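Local coordinates for protein glucosamine-6-phosphate deaminase (Bacillus subtilis, PDB 2BKX) that is an enzyme of a Rossmann-like alpha/beta family and holds fructose -6-phosphate in a pocket beside its central sheet, at residues E10-I15 against T230-R235; L34-T39 against T63-E68; I128-I133 against R192-I197; T186-K191 against H224-V229. All coordinates share one frame; numbering follows the deposited sequence.

Contact 1 of 4, residues E10-I15 against T230-R235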
loop_
_atom_site.group_PDB
_atom_site.type_symbol
_atom_site.label_atom_id
_atom_site.label_comp_id
_atom_site.label_asym_id
_atom_site.label_seq_id
_atom_site.Cartn_x
_atom_site.Cartn_y
_atom_site.Cartn_z
ATOM N N GLU A 10 -9.730 -11.492 -9.596
ATOM C CA GLU A 10 -10.633 -10.546 -10.211
ATOM C C GLU A 10 -11.744 -10.156 -9.216
ATOM O O GLU A 10 -12.138 -9.000 -9.116
ATOM C CB GLU A 10 -11.234 -11.160 -11.477
ATOM C CG GLU A 10 -10.307 -11.308 -12.639
ATOM C CD GLU A 10 -9.323 -12.441 -12.553
ATOM O OE1 GLU A 10 -9.434 -13.326 -11.667
ATOM O OE2 GLU A 10 -8.442 -12.462 -13.439
ATOM N N GLU A 11 -12.212 -11.112 -8.441
ATOM C CA GLU A 11 -13.221 -10.818 -7.413
ATOM C C GLU A 11 -12.615 -9.972 -6.284
ATOM O O GLU A 11 -13.230 -9.003 -5.817
ATOM C CB GLU A 11 -13.864 -12.084 -6.822
ATOM C CG GLU A 11 -14.995 -11.725 -5.885
ATOM C CD GLU A 11 -15.615 -12.858 -5.117
ATOM O OE1 GLU A 11 -16.811 -12.684 -4.746
ATOM O OE2 GLU A 11 -14.927 -13.866 -4.828
ATOM N N LEU A 12 -11.402 -10.293 -5.852
ATOM C CA LEU A 12 -10.701 -9.476 -4.859
ATOM C C LEU A 12 -10.601 -8.039 -5.326
ATOM O O LEU A 12 -10.874 -7.097 -4.583
ATOM C CB LEU A 12 -9.323 -10.085 -4.593
ATOM C CG LEU A 12 -8.332 -9.292 -3.721
ATOM C CD1 LEU A 12 -7.376 -10.281 -3.026
ATOM C CD2 LEU A 12 -7.557 -8.236 -4.454
ATOM N N SER A 13 -10.247 -7.874 -6.597
ATOM C CA SER A 13 -10.093 -6.555 -7.159
ATOM C C SER A 13 -11.416 -5.796 -7.270
ATOM O O SER A 13 -11.444 -4.571 -7.044
ATOM C CB SER A 13 -9.455 -6.693 -8.544
ATOM O OG SER A 13 -8.130 -7.243 -8.457
ATOM N N GLN A 14 -12.495 -6.502 -7.628
ATOM C CA GLN A 14 -13.812 -5.884 -7.661
ATOM C C GLN A 14 -14.220 -5.362 -6.291
ATOM O O GLN A 14 -14.718 -4.230 -6.154
ATOM C CB GLN A 14 -14.849 -6.897 -8.190
ATOM C CG GLN A 14 -16.310 -6.398 -8.183
ATOM C CD GLN A 14 -17.387 -7.501 -8.076
ATOM O OE1 GLN A 14 -18.499 -7.352 -8.624
ATOM N NE2 GLN A 14 -17.092 -8.568 -7.345
ATOM N N ILE A 15 -14.095 -6.212 -5.295
ATOM C CA ILE A 15 -14.498 -5.868 -3.933
ATOM C C ILE A 15 -13.646 -4.720 -3.398
ATOM O O ILE A 15 -14.165 -3.773 -2.819
ATOM C CB ILE A 15 -14.415 -7.107 -3.004
ATOM C CG1 ILE A 15 -15.408 -8.151 -3.481
ATOM C CG2 ILE A 15 -14.678 -6.695 -1.559
ATOM C CD1 ILE A 15 -15.322 -9.494 -2.799
ATOM N N THR A 230 -10.080 -4.764 7.054
ATOM C CA THR A 230 -10.659 -5.764 6.184
ATOM C C THR A 230 -9.498 -6.377 5.417
ATOM O O THR A 230 -8.672 -5.674 4.867
ATOM C CB THR A 230 -11.651 -5.133 5.236
ATOM O OG1 THR A 230 -12.707 -4.558 5.993
ATOM C CG2 THR A 230 -12.233 -6.105 4.208
ATOM N N VAL A 231 -9.477 -7.703 5.345
ATOM C CA VAL A 231 -8.418 -8.444 4.658
ATOM C C VAL A 231 -9.069 -9.288 3.577
ATOM O O VAL A 231 -9.892 -10.169 3.885
ATOM C CB VAL A 231 -7.608 -9.363 5.615
ATOM C CG1 VAL A 231 -6.467 -9.983 4.863
ATOM C CG2 VAL A 231 -7.151 -8.639 6.864
ATOM N N LEU A 232 -8.693 -9.029 2.323
ATOM C CA LEU A 232 -9.209 -9.780 1.192
ATOM C C LEU A 232 -8.137 -10.754 0.765
ATOM O O LEU A 232 -7.003 -10.339 0.507
ATOM C CB LEU A 232 -9.608 -8.864 0.044
ATOM C CG LEU A 232 -10.608 -7.768 0.357
ATOM C CD1 LEU A 232 -10.869 -6.980 -0.934
ATOM C CD2 LEU A 232 -11.878 -8.262 0.971
ATOM N N ILE A 233 -8.486 -12.052 0.697
ATOM C CA ILE A 233 -7.486 -13.091 0.419
ATOM C C ILE A 233 -8.037 -13.985 -0.669
ATOM O O ILE A 233 -9.117 -14.539 -0.492
ATOM C CB ILE A 233 -7.225 -13.930 1.668
ATOM C CG1 ILE A 233 -6.874 -13.024 2.880
ATOM C CG2 ILE A 233 -6.097 -14.911 1.439
ATOM C CD1 ILE A 233 -6.743 -13.729 4.240
ATOM N N ASP A 234 -7.316 -14.132 -1.770
ATOM C CA ASP A 234 -7.770 -15.066 -2.799
ATOM C C ASP A 234 -7.443 -16.516 -2.445
ATOM O O ASP A 234 -6.786 -16.792 -1.450
ATOM C CB ASP A 234 -7.374 -14.649 -4.196
ATOM C CG ASP A 234 -5.924 -14.823 -4.515
ATOM O OD1 ASP A 234 -5.155 -15.473 -3.760
ATOM O OD2 ASP A 234 -5.547 -14.324 -5.601
ATOM N N ARG A 235 -7.962 -17.463 -3.228
ATOM C CA ARG A 235 -7.890 -18.900 -2.888
ATOM C C ARG A 235 -6.451 -19.362 -2.756
ATOM O O ARG A 235 -6.086 -20.082 -1.848
ATOM C CB ARG A 235 -8.655 -19.742 -3.921
ATOM C CG ARG A 235 -10.097 -19.397 -3.971
ATOM C CD ARG A 235 -10.878 -19.827 -2.758
ATOM N NE ARG A 235 -12.108 -19.046 -2.613
ATOM C CZ ARG A 235 -13.087 -19.309 -1.752
ATOM N NH1 ARG A 235 -14.157 -18.513 -1.720
ATOM N NH2 ARG A 235 -12.999 -20.341 -0.914
#
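Asp234 meets Leu12 through its backbone, and its carboxylate is held by three groups outside the two segments. OD1 accepts from the backbone N of Gly199 and of Ala237. OD2 is hydrogen-bonded to Ser198 OG. These bonds fix the rotation of the buried carboxylate. The backbone N of Asp234 lies 4.1 Å from Leu12 CD1. Leu12 CD1 also sits 3.6 Å from Leu232 O. Leu12 CG is anti to the backbone N (chi1 172°), which carries CD1 over the strand backbone. Leu12 CG also packs 4.0 Å from Leu232 CB, and the two side chains cross obliquely. The setting is a helix laid on the parallel part of the mixed sheet of a Rossmann-like alpha/beta fold. Helix 9-26 follows strand 2-6, the parallel neighbour of strand 229-234. The axes of helix segment 10-15 and strand segment 230-234 come within 8.4 Å, their directions 161° apart. One turn further along the helix, Ile15 CG2 touches Leu232 CD1 at 3.9 Å. Leu232 CD1 also lies 3.7 Å from Leu12 O, so this leucine fits against both helix residues. Ala16 and Met4 also pack against Leu232. Arg235 makes a salt bridge with Glu5. Arg235 NH1 stays 5.6 Å from Glu11 OE2.

Contact 2 of 4, residues L34-T39 against T63-E68. With F6R (fructose -6-phosphate), chain C.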
loop_
_atom_site.group_PDB
_atom_site.type_symbol
_atom_site.label_atom_id
_atom_site.label_comp_id
_atom_site.label_asym_id
_atom_site.label_seq_id
_atom_site.Cartn_x
_atom_site.Cartn_y
_atom_site.Cartn_z
ATOM N N LEU A 34 -2.587 4.802 -0.442
ATOM C CA LEU A 34 -2.512 3.908 -1.582
ATOM C C LEU A 34 -1.202 3.123 -1.563
ATOM O O LEU A 34 -0.238 3.500 -0.904
ATOM C CB LEU A 34 -2.649 4.710 -2.886
ATOM C CG LEU A 34 -4.019 5.399 -3.035
ATOM C CD1 LEU A 34 -3.998 6.190 -4.350
ATOM C CD2 LEU A 34 -5.186 4.421 -3.021
ATOM N N ALA A 35 -1.217 2.029 -2.315
ATOM C CA ALA A 35 -0.129 1.066 -2.378
ATOM C C ALA A 35 0.236 0.752 -3.824
ATOM O O ALA A 35 -0.592 0.885 -4.732
ATOM C CB ALA A 35 -0.565 -0.228 -1.716
ATOM N N THR A 36 1.481 0.347 -4.046
ATOM C CA THR A 36 1.929 -0.126 -5.342
ATOM C C THR A 36 2.141 -1.636 -5.284
ATOM O O THR A 36 1.621 -2.310 -4.385
ATOM C CB THR A 36 3.170 0.604 -5.798
ATOM O OG1 THR A 36 4.211 0.285 -4.865
ATOM C CG2 THR A 36 2.965 2.101 -5.867
ATOM N N GLY A 37 2.875 -2.163 -6.252
ATOM C CA GLY A 37 3.088 -3.604 -6.354
ATOM C C GLY A 37 2.088 -4.325 -7.250
ATOM O O GLY A 37 1.209 -3.740 -7.868
ATOM N N GLY A 38 2.242 -5.635 -7.346
ATOM C CA GLY A 38 1.356 -6.410 -8.191
ATOM C C GLY A 38 -0.041 -6.522 -7.621
ATOM O O GLY A 38 -1.031 -6.564 -8.356
ATOM N N THR A 39 -0.176 -6.595 -6.297
ATOM C CA THR A 39 -1.462 -6.939 -5.750
ATOM C C THR A 39 -2.604 -5.966 -6.099
ATOM O O THR A 39 -3.675 -6.427 -6.449
ATOM C CB THR A 39 -1.371 -7.135 -4.214
ATOM O OG1 THR A 39 -0.321 -8.028 -3.847
ATOM C CG2 THR A 39 -2.663 -7.756 -3.710
ATOM N N THR A 63 -4.570 11.892 -2.121
ATOM C CA THR A 63 -3.952 10.587 -1.851
ATOM C C THR A 63 -2.564 10.712 -1.272
ATOM O O THR A 63 -1.828 11.674 -1.578
ATOM C CB THR A 63 -3.916 9.712 -3.123
ATOM O OG1 THR A 63 -3.005 10.234 -4.090
ATOM C CG2 THR A 63 -5.283 9.627 -3.767
ATOM N N VAL A 64 -2.210 9.709 -0.451
ATOM C CA VAL A 64 -0.854 9.569 0.079
ATOM C C VAL A 64 -0.434 8.117 -0.171
ATOM O O VAL A 64 -1.200 7.176 0.081
ATOM C CB VAL A 64 -0.722 9.936 1.574
ATOM C CG1 VAL A 64 -0.970 11.413 1.741
ATOM C CG2 VAL A 64 -1.681 9.181 2.442
ATOM N N ASN A 65 0.777 7.941 -0.696
ATOM C CA ASN A 65 1.287 6.612 -0.947
ATOM C C ASN A 65 2.174 6.132 0.199
ATOM O O ASN A 65 2.818 6.925 0.895
ATOM C CB ASN A 65 2.053 6.548 -2.274
ATOM C CG ASN A 65 1.221 5.983 -3.382
ATOM O OD1 ASN A 65 1.419 4.793 -3.803
ATOM N ND2 ASN A 65 0.269 6.739 -3.827
ATOM N N LEU A 66 2.230 4.820 0.360
ATOM C CA LEU A 66 3.031 4.199 1.402
ATOM C C LEU A 66 4.504 4.468 1.287
ATOM O O LEU A 66 5.194 4.656 2.289
ATOM C CB LEU A 66 2.825 2.678 1.396
ATOM C CG LEU A 66 1.506 2.153 1.911
ATOM C CD1 LEU A 66 1.302 0.689 1.536
ATOM C CD2 LEU A 66 1.427 2.287 3.415
ATOM N N ASP A 67 5.022 4.401 0.065
ATOM C CA ASP A 67 6.461 4.248 -0.073
ATOM C C ASP A 67 7.009 4.677 -1.411
ATOM O O ASP A 67 6.272 4.896 -2.377
ATOM C CB ASP A 67 6.902 2.807 0.290
ATOM C CG ASP A 67 6.042 1.737 -0.223
ATOM O OD1 ASP A 67 5.947 0.772 0.573
ATOM O OD2 ASP A 67 5.482 1.793 -1.361
ATOM N N GLU A 68 8.332 4.827 -1.459
ATOM C CA GLU A 68 9.064 5.121 -2.691
ATOM C C GLU A 68 10.474 4.628 -2.514
ATOM O O GLU A 68 11.008 4.612 -1.396
ATOM C CB GLU A 68 9.066 6.605 -3.003
ATOM C CG GLU A 68 9.850 7.052 -4.238
ATOM C CD GLU A 68 9.361 6.440 -5.546
ATOM O OE1 GLU A 68 9.512 5.214 -5.749
ATOM O OE2 GLU A 68 8.778 7.207 -6.364
HETATM C C1 F6R C . 3.135 -1.365 -1.520
HETATM C C2 F6R C . 4.014 -1.810 -0.368
HETATM C C3 F6R C . 4.557 -3.229 -0.158
HETATM C C4 F6R C . 3.840 -4.300 -1.004
HETATM C C5 F6R C . 4.360 -5.709 -0.771
HETATM C C6 F6R C . 3.657 -6.722 -1.668
HETATM O O1 F6R C . 3.124 0.068 -1.669
HETATM O O2 F6R C . 4.259 -0.975 0.475
HETATM O O3 F6R C . 4.346 -3.595 1.194
HETATM O O4 F6R C . 2.451 -4.255 -0.693
HETATM O O5 F6R C . 5.769 -5.790 -0.942
HETATM O O6 F6R C . 4.008 -6.444 -3.032
HETATM P P F6R C . 3.227 -7.195 -4.203
HETATM O O1P F6R C . 1.825 -6.650 -4.203
HETATM O O2P F6R C . 3.239 -8.656 -3.840
HETATM O O3P F6R C . 3.951 -6.880 -5.472
HETATM O O HOH W 1 5.727 -1.454 -2.584
#
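Thr36 and Asp67 hold O1 of fructose -6-phosphate between the two segments. Thr36 N donates to F6R O1 at 2.9 Å, in a nearly straight bond (166°). F6R O1 donates to Asp67 OD2, also at 2.9 Å. Asp67 CG sits between its backbone N and carbonyl carbon (chi1 42°), and this puts OD2 at F6R O1. Asp67 has two conformers; the bonds given are those of one. Thr36 OG1 is 3.2 Å from a water that donates a weak bond to Asp67 OD2. The phosphate lies against the turn that follows. Gly38 N donates to F6R O3P at 2.8 Å. F6R O1P takes two bonds from Thr39, one from N and one from OG1, the latter at 2.6 Å. Gly140, His138, Lys202 and Arg167 also hydrogen-bond the ligand. Gly37 has a positive phi (93°), which turns the chain round the phosphate. Such a loop, here joining strand 31-34 to helix 41-53, is a common anion site in Rossmann-like folds. Behind this shell the two strands run parallel. Leu34 N donates to Val64 O at 2.8 Å, and Leu66 N donates to Leu34 O. Leu66 CD1 packs on Ala35 CB at 3.9 Å and also borders the ligand. The Asn65 amide lies beside Leu34, its OD1 3.7 Å from Thr36 CG2. Leu34 CD1 rests on Thr63 CG2. Tyr44 OH is hydrogen-bonded to Ala35 O, and Tyr83 OH to Gly37 O.

Contact 3 of 4, residues I128-I133 against R192-I197. With F6R (fructose -6-phosphate), chain C.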
loop_
_atom_site.group_PDB
_atom_site.type_symbol
_atom_site.label_atom_id
_atom_site.label_comp_id
_atom_site.label_asym_id
_atom_site.label_seq_id
_atom_site.Cartn_x
_atom_site.Cartn_y
_atom_site.Cartn_z
ATOM N N ILE A 128 -9.004 5.861 4.318
ATOM C CA ILE A 128 -8.776 4.439 4.113
ATOM C C ILE A 128 -7.320 4.267 3.723
ATOM O O ILE A 128 -6.772 5.147 3.069
ATOM C CB ILE A 128 -9.698 3.825 3.039
ATOM C CG1 ILE A 128 -9.660 2.288 3.073
ATOM C CG2 ILE A 128 -9.370 4.395 1.650
ATOM C CD1 ILE A 128 -10.740 1.678 2.185
ATOM N N GLN A 129 -6.717 3.146 4.119
ATOM C CA GLN A 129 -5.330 2.857 3.736
ATOM C C GLN A 129 -5.326 1.473 3.105
ATOM O O GLN A 129 -5.600 0.476 3.780
ATOM C CB GLN A 129 -4.396 2.902 4.939
ATOM C CG GLN A 129 -2.965 2.514 4.614
ATOM C CD GLN A 129 -2.281 3.495 3.701
ATOM O OE1 GLN A 129 -2.021 4.627 4.116
ATOM N NE2 GLN A 129 -1.927 3.072 2.480
ATOM N N LEU A 130 -5.025 1.422 1.796
ATOM C CA LEU A 130 -4.775 0.181 1.095
ATOM C C LEU A 130 -3.360 -0.334 1.417
ATOM O O LEU A 130 -2.400 0.432 1.466
ATOM C CB LEU A 130 -4.917 0.385 -0.413
ATOM C CG LEU A 130 -6.191 0.815 -1.126
ATOM C CD1 LEU A 130 -6.025 0.729 -2.663
ATOM C CD2 LEU A 130 -7.300 0.010 -0.667
ATOM N N LEU A 131 -3.256 -1.637 1.649
ATOM C CA LEU A 131 -1.993 -2.285 1.930
ATOM C C LEU A 131 -1.888 -3.559 1.117
ATOM O O LEU A 131 -2.888 -4.190 0.778
ATOM C CB LEU A 131 -1.907 -2.731 3.404
ATOM C CG LEU A 131 -1.942 -1.694 4.450
ATOM C CD1 LEU A 131 -1.929 -2.330 5.849
ATOM C CD2 LEU A 131 -0.783 -0.703 4.313
ATOM N N GLY A 132 -0.660 -3.922 0.823
ATOM C CA GLY A 132 -0.339 -5.321 0.498
ATOM C C GLY A 132 0.484 -5.917 1.630
ATOM O O GLY A 132 0.650 -5.283 2.685
ATOM N N ILE A 133 0.981 -7.130 1.443
ATOM C CA ILE A 133 1.792 -7.806 2.455
ATOM C C ILE A 133 3.003 -8.414 1.793
ATOM O O ILE A 133 2.899 -9.022 0.736
ATOM C CB ILE A 133 0.979 -8.873 3.239
ATOM C CG1 ILE A 133 1.680 -9.285 4.512
ATOM C CG2 ILE A 133 0.615 -10.072 2.385
ATOM C CD1 ILE A 133 0.818 -10.071 5.496
ATOM N N ARG A 192 -9.476 3.384 8.454
ATOM C CA ARG A 192 -9.918 2.108 7.910
ATOM C C ARG A 192 -8.779 1.509 7.106
ATOM O O ARG A 192 -8.171 2.227 6.311
ATOM C CB ARG A 192 -11.122 2.298 6.980
ATOM C CG ARG A 192 -11.727 1.040 6.505
ATOM C CD ARG A 192 -12.943 1.252 5.651
ATOM N NE ARG A 192 -13.489 -0.060 5.291
ATOM C CZ ARG A 192 -14.581 -0.243 4.574
ATOM N NH1 ARG A 192 -15.243 0.784 4.091
ATOM N NH2 ARG A 192 -14.992 -1.474 4.335
ATOM N N ILE A 193 -8.519 0.216 7.310
ATOM C CA ILE A 193 -7.458 -0.462 6.583
ATOM C C ILE A 193 -8.046 -1.531 5.677
ATOM O O ILE A 193 -8.944 -2.255 6.093
ATOM C CB ILE A 193 -6.396 -1.031 7.551
ATOM C CG1 ILE A 193 -5.632 0.189 8.204
ATOM C CG2 ILE A 193 -5.383 -1.936 6.834
ATOM C CD1 ILE A 193 -4.759 -0.097 9.309
ATOM N N LEU A 194 -7.539 -1.600 4.451
ATOM C CA LEU A 194 -7.939 -2.614 3.477
ATOM C C LEU A 194 -6.654 -3.310 3.005
ATOM O O LEU A 194 -5.869 -2.711 2.273
ATOM C CB LEU A 194 -8.689 -1.956 2.308
ATOM C CG LEU A 194 -9.068 -2.896 1.170
ATOM C CD1 LEU A 194 -9.897 -4.053 1.670
ATOM C CD2 LEU A 194 -9.772 -2.122 0.024
ATOM N N LEU A 195 -6.451 -4.537 3.491
ATOM C CA LEU A 195 -5.275 -5.345 3.192
ATOM C C LEU A 195 -5.655 -6.359 2.119
ATOM O O LEU A 195 -6.585 -7.141 2.284
ATOM C CB LEU A 195 -4.738 -6.021 4.460
ATOM C CG LEU A 195 -3.635 -7.048 4.270
ATOM C CD1 LEU A 195 -2.395 -6.447 3.665
ATOM C CD2 LEU A 195 -3.321 -7.688 5.598
ATOM N N LEU A 196 -4.901 -6.340 1.016
ATOM C CA LEU A 196 -5.143 -7.197 -0.132
ATOM C C LEU A 196 -4.022 -8.244 -0.217
ATOM O O LEU A 196 -2.857 -7.910 -0.167
ATOM C CB LEU A 196 -5.111 -6.369 -1.419
ATOM C CG LEU A 196 -6.021 -5.152 -1.443
ATOM C CD1 LEU A 196 -5.901 -4.380 -2.754
ATOM C CD2 LEU A 196 -7.456 -5.553 -1.162
ATOM N N ILE A 197 -4.408 -9.497 -0.421
ATOM C CA ILE A 197 -3.455 -10.599 -0.448
ATOM C C ILE A 197 -3.848 -11.585 -1.528
ATOM O O ILE A 197 -4.939 -12.182 -1.469
ATOM C CB ILE A 197 -3.329 -11.326 0.893
ATOM C CG1 ILE A 197 -3.201 -10.353 2.062
ATOM C CG2 ILE A 197 -2.064 -12.213 0.835
ATOM C CD1 ILE A 197 -3.124 -10.997 3.438
HETATM C C1 F6R C . 3.135 -1.365 -1.520
HETATM C C2 F6R C . 4.014 -1.810 -0.368
HETATM C C3 F6R C . 4.557 -3.229 -0.158
HETATM C C4 F6R C . 3.840 -4.300 -1.004
HETATM C C5 F6R C . 4.360 -5.709 -0.771
HETATM C C6 F6R C . 3.657 -6.722 -1.668
HETATM O O1 F6R C . 3.124 0.068 -1.669
HETATM O O2 F6R C . 4.259 -0.975 0.475
HETATM O O3 F6R C . 4.346 -3.595 1.194
HETATM O O4 F6R C . 2.451 -4.255 -0.693
HETATM O O5 F6R C . 5.769 -5.790 -0.942
HETATM O O6 F6R C . 4.008 -6.444 -3.032
HETATM P P F6R C . 3.227 -7.195 -4.203
HETATM O O1P F6R C . 1.825 -6.650 -4.203
HETATM O O2P F6R C . 3.239 -8.656 -3.840
HETATM O O3P F6R C . 3.951 -6.880 -5.472
HETATM O O HOH W 2 -0.208 -8.335 -0.913
#
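Leu130 and Leu194 lie side by side and point the same way from neighbouring parallel strands of the Rossmann-like sheet. Leu130 CD2 and Leu194 CD2 are modelled 3.3 Å apart. That closeness is doubtful, since Leu130 has two conformers. Ile128 points the same way as Arg192 and Leu194. At chi1 -167° its CG1 lies across from its own N, and Ile128 CD1 comes to 4.1 Å from Arg192 CD. Helix 9-26 covers this face through Ile19 and Thr20. Leu131, Ile193 and Leu195 line the other face. Leu131 crosses Ile193 at a slant, with Leu131 CD1 3.6 Å from Ile193 CG2. Leu195 CD1 lies 3.8 Å from Leu131 CB. Ile133 CG2 sits on Ile197 CG2, beside helix 203-211. Between the faces, Leu194 takes part in two backbone bonds. Its N donates to Gln129 O, and its O accepts from Leu131 N. The Gln129 chain bends at chi2 (66°), so Gln129 NE2 curls in to donate to Leu130 O at 2.9 Å. At the pocket, Gly132 CA comes within 3.2 Å of F6R O4. Beyond the Leu196 N to Leu131 O bond a water bridges the segments, accepting from Ile133 N at 2.9 Å and donating to Leu196 O at 2.8 Å.

Contact 4 of 4, residues T186-K191 against H224-V229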
loop_
_atom_site.group_PDB
_atom_site.type_symbol
_atom_site.label_atom_id
_atom_site.label_comp_id
_atom_site.label_asym_id
_atom_site.label_seq_id
_atom_site.Cartn_x
_atom_site.Cartn_y
_atom_site.Cartn_z
ATOM N N THR A 186 2.062 5.331 11.372
ATOM C CA THR A 186 1.451 6.122 10.302
ATOM C C THR A 186 0.272 5.356 9.662
ATOM O O THR A 186 -0.814 5.897 9.392
ATOM C CB THR A 186 2.480 6.458 9.187
ATOM O OG1 THR A 186 3.762 6.751 9.760
ATOM C CG2 THR A 186 1.995 7.621 8.368
ATOM N N ILE A 187 0.505 4.070 9.418
ATOM C CA ILE A 187 -0.535 3.191 8.848
ATOM C C ILE A 187 -1.715 2.979 9.826
ATOM O O ILE A 187 -2.897 3.103 9.462
ATOM C CB ILE A 187 0.099 1.859 8.432
ATOM C CG1 ILE A 187 1.060 2.080 7.250
ATOM C CG2 ILE A 187 -0.969 0.753 8.161
ATOM C CD1 ILE A 187 1.989 0.903 6.985
ATOM N N LEU A 188 -1.386 2.717 11.091
ATOM C CA LEU A 188 -2.400 2.441 12.109
ATOM C C LEU A 188 -3.279 3.645 12.399
ATOM O O LEU A 188 -4.383 3.486 12.907
ATOM C CB LEU A 188 -1.764 1.972 13.400
ATOM C CG LEU A 188 -1.205 0.568 13.386
ATOM C CD1 LEU A 188 -0.457 0.295 14.670
ATOM C CD2 LEU A 188 -2.289 -0.502 13.157
ATOM N N SER A 189 -2.808 4.858 12.099
ATOM C CA SER A 189 -3.628 6.053 12.272
ATOM C C SER A 189 -4.757 6.195 11.264
ATOM O O SER A 189 -5.617 7.051 11.431
ATOM C CB SER A 189 -2.724 7.269 12.262
ATOM O OG SER A 189 -1.897 7.244 13.418
ATOM N N SER A 190 -4.783 5.357 10.233
ATOM C CA SER A 190 -5.854 5.411 9.266
ATOM C C SER A 190 -7.176 5.111 9.945
ATOM O O SER A 190 -7.239 4.283 10.874
ATOM C CB SER A 190 -5.663 4.382 8.187
ATOM O OG SER A 190 -6.655 4.535 7.173
ATOM N N LYS A 191 -8.242 5.672 9.420
ATOM C CA LYS A 191 -9.563 5.330 9.935
ATOM C C LYS A 191 -9.948 3.875 9.581
ATOM O O LYS A 191 -10.685 3.233 10.304
ATOM C CB LYS A 191 -10.602 6.295 9.357
ATOM C CG LYS A 191 -10.632 7.673 9.987
ATOM C CD LYS A 191 -11.825 8.509 9.409
ATOM C CE LYS A 191 -12.413 9.535 10.397
ATOM N NZ LYS A 191 -13.356 10.513 9.676
ATOM N N HIS A 224 -3.742 -6.437 14.041
ATOM C CA HIS A 224 -4.638 -6.975 15.065
ATOM C C HIS A 224 -4.979 -5.915 16.125
ATOM O O HIS A 224 -5.943 -6.105 16.890
ATOM C CB HIS A 224 -4.040 -8.182 15.756
ATOM C CG HIS A 224 -3.870 -9.365 14.869
ATOM N ND1 HIS A 224 -4.932 -10.040 14.339
ATOM C CD2 HIS A 224 -2.758 -10.001 14.426
ATOM C CE1 HIS A 224 -4.488 -11.034 13.586
ATOM N NE2 HIS A 224 -3.173 -11.030 13.620
ATOM N N LEU A 225 -4.258 -4.799 16.135
ATOM C CA LEU A 225 -4.503 -3.753 17.103
ATOM C C LEU A 225 -5.388 -2.646 16.576
ATOM O O LEU A 225 -5.630 -1.660 17.273
ATOM C CB LEU A 225 -3.166 -3.167 17.564
ATOM C CG LEU A 225 -2.249 -4.233 18.196
ATOM C CD1 LEU A 225 -0.905 -3.605 18.568
ATOM C CD2 LEU A 225 -2.883 -4.883 19.381
ATOM N N HIS A 226 -5.860 -2.755 15.337
ATOM C CA HIS A 226 -6.679 -1.725 14.698
ATOM C C HIS A 226 -8.159 -2.133 14.721
ATOM O O HIS A 226 -8.494 -3.312 14.647
ATOM C CB HIS A 226 -6.169 -1.560 13.262
ATOM C CG HIS A 226 -6.750 -0.399 12.539
ATOM N ND1 HIS A 226 -6.101 0.801 12.327
ATOM C CD2 HIS A 226 -7.953 -0.285 11.940
ATOM C CE1 HIS A 226 -6.916 1.618 11.672
ATOM N NE2 HIS A 226 -8.046 0.977 11.434
ATOM N N SER A 227 -9.029 -1.137 14.793
ATOM C CA SER A 227 -10.459 -1.363 14.961
ATOM C C SER A 227 -11.264 -1.577 13.702
ATOM O O SER A 227 -12.461 -1.869 13.750
ATOM C CB SER A 227 -11.069 -0.208 15.766
ATOM O OG SER A 227 -10.378 0.015 16.990
ATOM N N ASP A 228 -10.655 -1.346 12.555
ATOM C CA ASP A 228 -11.408 -1.465 11.280
ATOM C C ASP A 228 -10.484 -1.916 10.147
ATOM O O ASP A 228 -10.032 -1.117 9.323
ATOM C CB ASP A 228 -12.124 -0.162 10.927
ATOM C CG ASP A 228 -13.106 -0.327 9.758
ATOM O OD1 ASP A 228 -13.170 -1.420 9.200
ATOM O OD2 ASP A 228 -13.824 0.655 9.421
ATOM N N VAL A 229 -10.195 -3.209 10.151
ATOM C CA VAL A 229 -9.331 -3.838 9.164
ATOM C C VAL A 229 -10.119 -4.864 8.386
ATOM O O VAL A 229 -10.722 -5.767 8.971
ATOM C CB VAL A 229 -8.133 -4.547 9.828
ATOM C CG1 VAL A 229 -7.237 -5.197 8.792
ATOM C CG2 VAL A 229 -7.337 -3.577 10.661
HETATM O O HOH W 3 -13.401 3.152 10.547
#
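His226 ND1 donates to Leu188 O at 3.2 Å, the one direct hydrogen bond between the segments. It is weak, with an angle of 121° at the hydrogen. The carbonyl oxygens of Leu188 and Lys191 both lie at the ring edge, near its plane. With chi1 at -171° the ring of His226 is carried away from its own N and reaches segment 186-191. A water makes a second polar link. It donates to Lys191 O at 2.7 Å and to Asp228 OD2 at 2.8 Å. Asp228 CB rests 3.7 Å from Lys191 O. Ser190 OG is hydrogen-bonded to Thr126 OG1 and Arg192 O. The apolar part is small. The side chains of Leu188 and His226 pass one another head to tail, with Leu188 CD2 4.0 Å from His226 CB. The contact lies at the surface and ties the turn between helix 184-188 and strand 193-197 to the loop that leads into the parallel strand 229-234, with Ile193 packed against His226.

How the contacts relate
Contacts 1, 2 and 3 all reach the same sheet, and contact 4 ties together two of the turns beside it. Contacts 2 and 3 touch fructose -6-phosphate and have centres about 10 Å apart. Leu66 CD1 lies 3.7 Å from Leu130 O between them. Contact 1 is on the far side of contact 3, with centres about 11 Å apart. Leu232 N and Leu195 O, 2.8 Å apart, probably hydrogen-bond there. The Leu12 side chain stays about 10 Å from the ligand. Contact 4 is remote; the Ser190 side chain is about 14 Å from the ligand. Contact 4 adjoins contact 3, where Ile193 N lies 2.8 Å from Asp228 O. Along the chain, contact 1 encloses the other three.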